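Local coordinates for protein agmatinase (Deinococcus radiodurans, PDB 1WOG) that probably hydrolyses agmatine to putrescine and urea at a site that holds two manganese ions, at residues A[39-44]-A[120-125]; A[141-146]-A[227-232]. All blocks are in the same frame, centred on the assembly; numbering follows the deposited sequence.

Contact 1. Residues A[39-44]-A[120-125]; sequences DIALGF and DHSVSY. With MN (manganese (II) ion), chain G.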
# COMPACT_ATOMS: atom_id res chain seq x y z
N ASP A 39 1.97 -21.25 -7.35
CA ASP A 39 2.36 -20.16 -8.23
C ASP A 39 3.85 -20.11 -8.53
O ASP A 39 4.36 -19.07 -8.96
CB ASP A 39 1.91 -18.80 -7.67
CG ASP A 39 2.68 -18.37 -6.42
OD1 ASP A 39 3.70 -19.01 -6.07
OD2 ASP A 39 2.26 -17.37 -5.78
N ILE A 40 4.56 -21.21 -8.33
CA ILE A 40 5.99 -21.20 -8.58
C ILE A 40 6.37 -21.43 -10.04
O ILE A 40 7.56 -21.45 -10.38
CB ILE A 40 6.74 -22.23 -7.70
CG1 ILE A 40 6.20 -23.64 -7.95
CG2 ILE A 40 6.60 -21.84 -6.23
CD1 ILE A 40 7.02 -24.73 -7.27
N ALA A 41 5.38 -21.58 -10.91
CA ALA A 41 5.65 -21.81 -12.32
C ALA A 41 5.57 -20.55 -13.18
O ALA A 41 5.99 -20.57 -14.33
CB ALA A 41 4.70 -22.88 -12.87
N LEU A 42 5.05 -19.46 -12.62
CA LEU A 42 4.94 -18.23 -13.40
C LEU A 42 6.31 -17.56 -13.56
O LEU A 42 7.21 -17.77 -12.74
CB LEU A 42 3.91 -17.28 -12.78
CG LEU A 42 4.05 -16.84 -11.32
CD1 LEU A 42 5.04 -15.68 -11.23
CD2 LEU A 42 2.68 -16.38 -10.82
N GLY A 43 6.46 -16.76 -14.61
CA GLY A 43 7.75 -16.13 -14.86
C GLY A 43 7.93 -14.68 -14.47
O GLY A 43 8.94 -14.07 -14.84
N PHE A 44 7.00 -14.11 -13.71
CA PHE A 44 7.15 -12.71 -13.32
C PHE A 44 6.82 -12.44 -11.85
O PHE A 44 7.63 -12.71 -10.97
CB PHE A 44 6.27 -11.83 -14.23
CG PHE A 44 6.56 -10.35 -14.11
CD1 PHE A 44 5.62 -9.42 -14.56
CD2 PHE A 44 7.75 -9.88 -13.56
CE1 PHE A 44 5.85 -8.05 -14.45
CE2 PHE A 44 8.00 -8.51 -13.45
CZ PHE A 44 7.05 -7.59 -13.90
N ASP A 120 -1.24 -20.37 -10.50
CA ASP A 120 -0.88 -19.86 -11.82
C ASP A 120 -1.49 -20.78 -12.88
O ASP A 120 -2.03 -21.84 -12.54
CB ASP A 120 0.65 -19.69 -12.00
CG ASP A 120 1.42 -20.99 -11.92
OD1 ASP A 120 1.07 -21.96 -12.63
OD2 ASP A 120 2.41 -21.04 -11.14
N HIS A 121 -1.41 -20.40 -14.14
CA HIS A 121 -2.04 -21.21 -15.19
C HIS A 121 -1.48 -22.61 -15.39
O HIS A 121 -2.13 -23.46 -16.02
CB HIS A 121 -2.02 -20.45 -16.52
CG HIS A 121 -3.28 -20.63 -17.32
ND1 HIS A 121 -3.71 -19.71 -18.24
CD2 HIS A 121 -4.21 -21.61 -17.29
CE1 HIS A 121 -4.87 -20.11 -18.75
NE2 HIS A 121 -5.19 -21.26 -18.19
N SER A 122 -0.30 -22.89 -14.84
CA SER A 122 0.28 -24.22 -15.01
C SER A 122 -0.61 -25.28 -14.36
O SER A 122 -0.54 -26.45 -14.75
CB SER A 122 1.69 -24.28 -14.41
OG SER A 122 1.65 -24.46 -13.00
N VAL A 123 -1.44 -24.89 -13.40
CA VAL A 123 -2.30 -25.86 -12.72
C VAL A 123 -3.37 -26.47 -13.63
O VAL A 123 -3.93 -27.52 -13.31
CB VAL A 123 -3.01 -25.24 -11.48
CG1 VAL A 123 -1.98 -24.59 -10.55
CG2 VAL A 123 -4.06 -24.23 -11.92
N SER A 124 -3.67 -25.82 -14.76
CA SER A 124 -4.69 -26.34 -15.67
C SER A 124 -4.27 -27.68 -16.27
O SER A 124 -5.11 -28.49 -16.64
CB SER A 124 -4.99 -25.34 -16.79
OG SER A 124 -5.62 -24.18 -16.27
N TYR A 125 -2.96 -27.92 -16.36
CA TYR A 125 -2.49 -29.18 -16.91
C TYR A 125 -2.89 -30.36 -16.01
O TYR A 125 -3.61 -31.25 -16.46
CB TYR A 125 -0.97 -29.13 -17.13
CG TYR A 125 -0.33 -30.49 -17.34
CD1 TYR A 125 -0.91 -31.44 -18.19
CD2 TYR A 125 0.86 -30.83 -16.68
CE1 TYR A 125 -0.33 -32.70 -18.36
CE2 TYR A 125 1.44 -32.09 -16.85
CZ TYR A 125 0.84 -33.01 -17.69
OH TYR A 125 1.40 -34.27 -17.84
MN MN G . -2.79 -18.10 -19.08
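The carboxylate of D120 reaches into the turn formed by residues 39-44, and the close packing gathers around its two oxygens. OD2 takes the backbone N-H of A41 at 3.0 Å from N, with the donor on the syn side and 28° out of the carboxylate plane, and D39 CA lies 3.0 Å from the same D120 OD2. OD1 faces its own chain and is gripped twice: S122 OG donates to its syn lone pair at 2.6 Å, and S122 N to the anti one at 2.8 Å, which makes an Asx turn at the start of the 3-10 segment 121-123. With CG of D120 between its backbone N and carbonyl carbon (chi1 64°), one oxygen can serve each segment. The methyl of A41 packs against both residues, its CB 3.4 Å from S122 OG and from D120 OD2. Replacing D120 by an alanine would probably leave the A41 N-H without its acceptor and set the S122 hydroxyl free to turn.

Packing thins out away from that carboxylate. L42 comes at a slant, bringing its CD2 no nearer than 4.1 Å to D120 CB, while the carboxylate of D39 leads away to a salt bridge with R49. I40 turns its side chain from D120 and packs on I40 of a second subunit, so this looser side of the turn is finished by the assembly rather than by residues 120-125.

The next residue, H121, binds a manganese ion through ND1 at 2.0 Å; E274 takes its N-H, and D143, D147 and D229 complete the protein ligands of that metal. A histidine ligand just beyond strand 114-118, following directly on an Asx-turn aspartate bonded to the loop after strand 31-36, belongs to the binuclear manganese site of the arginase fold.

Contact 2. Residues A[141-146]-A[227-232]; sequences QLDAHL and SVDVDG. With MN (manganese (II) ion), chain H; MN (manganese (II) ion), chain G; 16D (hexane-1,6-diamine), chain I.
D231 OD2 sits in plane at the edge of the H145 imidazole, 3.1 Å from H145 CE1, while A144 CB lies over one face, 3.9 Å above the plane and offset toward the rim, and C4 of the bound hexane-1,6-diamine lies over the opposite face. The D231 carboxylate is turned 77° from the ring. Both groups serve the same manganese ion, which H145 holds through ND1 while D231 chelates it with both oxygens.

The carboxylates of D143 and D229, their planes 64° apart, both bridge the two metals. D143 gives OD1 to the manganese shared with H145 and OD2 to the one bound by H121, whereas D229 uses OD2 alone, 2.3 Å from the former ion and 2.2 Å from the latter. H145 N meets D143 OD1 from above the carboxylate plane at 2.7 Å, and D231 N closes an Asx turn on D229 OD1. Q141 NE2 donates to D143 OD2 and L146 O, and its OE1 is bonded to T178 OG1, which fixes the amide's rotation. A144 N donates a hydrogen bond to D231 OD1 (3.2 Å, N-H...O 167°), nearly in line with its C-O bond. D143 OD1 lies 3.0 Å from D231 OD1, a repulsion that their shared manganese probably offsets.

Behind the site the strands run parallel, with L142 N bonded to S227 O and D229 N to L142 O. L142 and V228 touch on one face of the sheet. Metal ligands at and just past the ends of adjacent parallel strands, D143 and H145 facing D229 and D231, are the signature of the arginase family's binuclear manganese centre.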
# COMPACT_ATOMS: atom_id res chain seq x y z
N GLN A 141 -10.91 -21.04 -23.43
CA GLN A 141 -9.96 -20.31 -22.60
C GLN A 141 -9.98 -18.79 -22.80
O GLN A 141 -9.85 -18.32 -23.93
CB GLN A 141 -8.57 -20.88 -22.89
CG GLN A 141 -7.38 -19.99 -22.59
CD GLN A 141 -6.09 -20.53 -23.20
OE1 GLN A 141 -6.12 -21.38 -24.10
NE2 GLN A 141 -4.95 -20.04 -22.73
N LEU A 142 -10.16 -18.04 -21.71
CA LEU A 142 -10.12 -16.58 -21.78
C LEU A 142 -8.70 -16.26 -21.32
O LEU A 142 -8.30 -16.67 -20.23
CB LEU A 142 -11.13 -15.96 -20.82
CG LEU A 142 -12.61 -16.26 -21.10
CD1 LEU A 142 -13.47 -15.44 -20.17
CD2 LEU A 142 -12.94 -15.92 -22.55
N ASP A 143 -7.95 -15.52 -22.12
CA ASP A 143 -6.55 -15.27 -21.76
C ASP A 143 -5.96 -14.26 -22.71
O ASP A 143 -6.36 -14.17 -23.86
CB ASP A 143 -5.78 -16.60 -21.91
CG ASP A 143 -4.53 -16.69 -21.05
OD1 ASP A 143 -3.80 -15.68 -20.90
OD2 ASP A 143 -4.26 -17.80 -20.54
N ALA A 144 -4.98 -13.50 -22.22
CA ALA A 144 -4.29 -12.55 -23.07
C ALA A 144 -3.19 -13.34 -23.75
O ALA A 144 -2.65 -12.91 -24.76
CB ALA A 144 -3.68 -11.43 -22.23
N HIS A 145 -2.87 -14.51 -23.19
CA HIS A 145 -1.79 -15.36 -23.73
C HIS A 145 -2.29 -16.72 -24.22
O HIS A 145 -3.34 -17.20 -23.79
CB HIS A 145 -0.71 -15.55 -22.66
CG HIS A 145 -0.37 -14.30 -21.90
ND1 HIS A 145 -0.99 -13.96 -20.72
CD2 HIS A 145 0.51 -13.31 -22.16
CE1 HIS A 145 -0.51 -12.81 -20.28
NE2 HIS A 145 0.41 -12.40 -21.14
N LEU A 146 -1.53 -17.36 -25.11
CA LEU A 146 -1.94 -18.66 -25.66
C LEU A 146 -1.65 -19.84 -24.73
O LEU A 146 -2.46 -20.75 -24.62
CB LEU A 146 -1.27 -18.88 -27.02
CG LEU A 146 -1.74 -20.10 -27.82
CD1 LEU A 146 -3.22 -19.96 -28.16
CD2 LEU A 146 -0.91 -20.23 -29.09
N SER A 227 -11.51 -22.38 -18.87
CA SER A 227 -10.26 -21.99 -18.23
C SER A 227 -10.20 -20.47 -18.31
O SER A 227 -9.97 -19.90 -19.38
CB SER A 227 -9.04 -22.60 -18.92
OG SER A 227 -7.88 -22.30 -18.16
N VAL A 228 -10.42 -19.81 -17.17
CA VAL A 228 -10.40 -18.36 -17.13
C VAL A 228 -9.14 -17.80 -16.48
O VAL A 228 -8.93 -17.94 -15.27
CB VAL A 228 -11.63 -17.81 -16.37
CG1 VAL A 228 -11.64 -16.28 -16.40
CG2 VAL A 228 -12.91 -18.36 -16.99
N ASP A 229 -8.29 -17.19 -17.30
CA ASP A 229 -7.06 -16.55 -16.83
C ASP A 229 -7.51 -15.10 -16.66
O ASP A 229 -7.91 -14.46 -17.64
CB ASP A 229 -5.97 -16.64 -17.90
CG ASP A 229 -4.68 -15.95 -17.49
OD1 ASP A 229 -4.75 -14.96 -16.72
OD2 ASP A 229 -3.61 -16.38 -17.95
N VAL A 230 -7.46 -14.57 -15.44
CA VAL A 230 -7.91 -13.20 -15.22
C VAL A 230 -7.22 -12.14 -16.06
O VAL A 230 -7.79 -11.06 -16.28
CB VAL A 230 -7.80 -12.80 -13.71
CG1 VAL A 230 -8.44 -13.86 -12.83
CG2 VAL A 230 -6.34 -12.60 -13.32
N ASP A 231 -6.01 -12.41 -16.56
CA ASP A 231 -5.35 -11.39 -17.37
C ASP A 231 -5.98 -11.24 -18.75
O ASP A 231 -5.56 -10.40 -19.55
CB ASP A 231 -3.81 -11.57 -17.44
CG ASP A 231 -3.38 -12.84 -18.18
OD1 ASP A 231 -4.05 -13.27 -19.13
OD2 ASP A 231 -2.32 -13.38 -17.79
N GLY A 232 -7.00 -12.05 -19.02
CA GLY A 232 -7.71 -11.93 -20.28
C GLY A 232 -8.52 -10.64 -20.18
O GLY A 232 -8.81 -9.98 -21.17
MN MN H . -2.44 -14.94 -19.34
MN MN G . -2.79 -18.10 -19.08
N1 16D I . 1.89 -18.43 -24.02
C1 16D I . 3.17 -17.88 -23.47
C2 16D I . 2.88 -16.90 -22.30
C3 16D I . 1.84 -17.43 -21.36
C4 16D I . 1.94 -16.90 -19.99
C5 16D I . 0.87 -17.53 -19.22
C6 16D I . 0.01 -16.92 -18.42
N2 16D I . 0.34 -15.72 -17.95

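From the N terminus, strand 31-36 runs into residues 39-44, and contact 1 closes when the chain returns at 120-125, after strand 114-118. Helix 124-128 then leads to strand 137-142, where contact 2 opens; it closes 81 residues later at the end of strand 223-229. The two loops follow in series and neither nest nor cross. In the parallel sheet strand 114-118 lies beside 31-36, and 223-229 beside 137-142, with strand 266-273 separating the pairs. The contacts meet at the shared manganese ion and where H121 NE2 lies 2.9 Å from S227 OG, a probable hydrogen bond; S227 OG also bonds to D271. Residues at or just past three strand ends thus converge on one metal site.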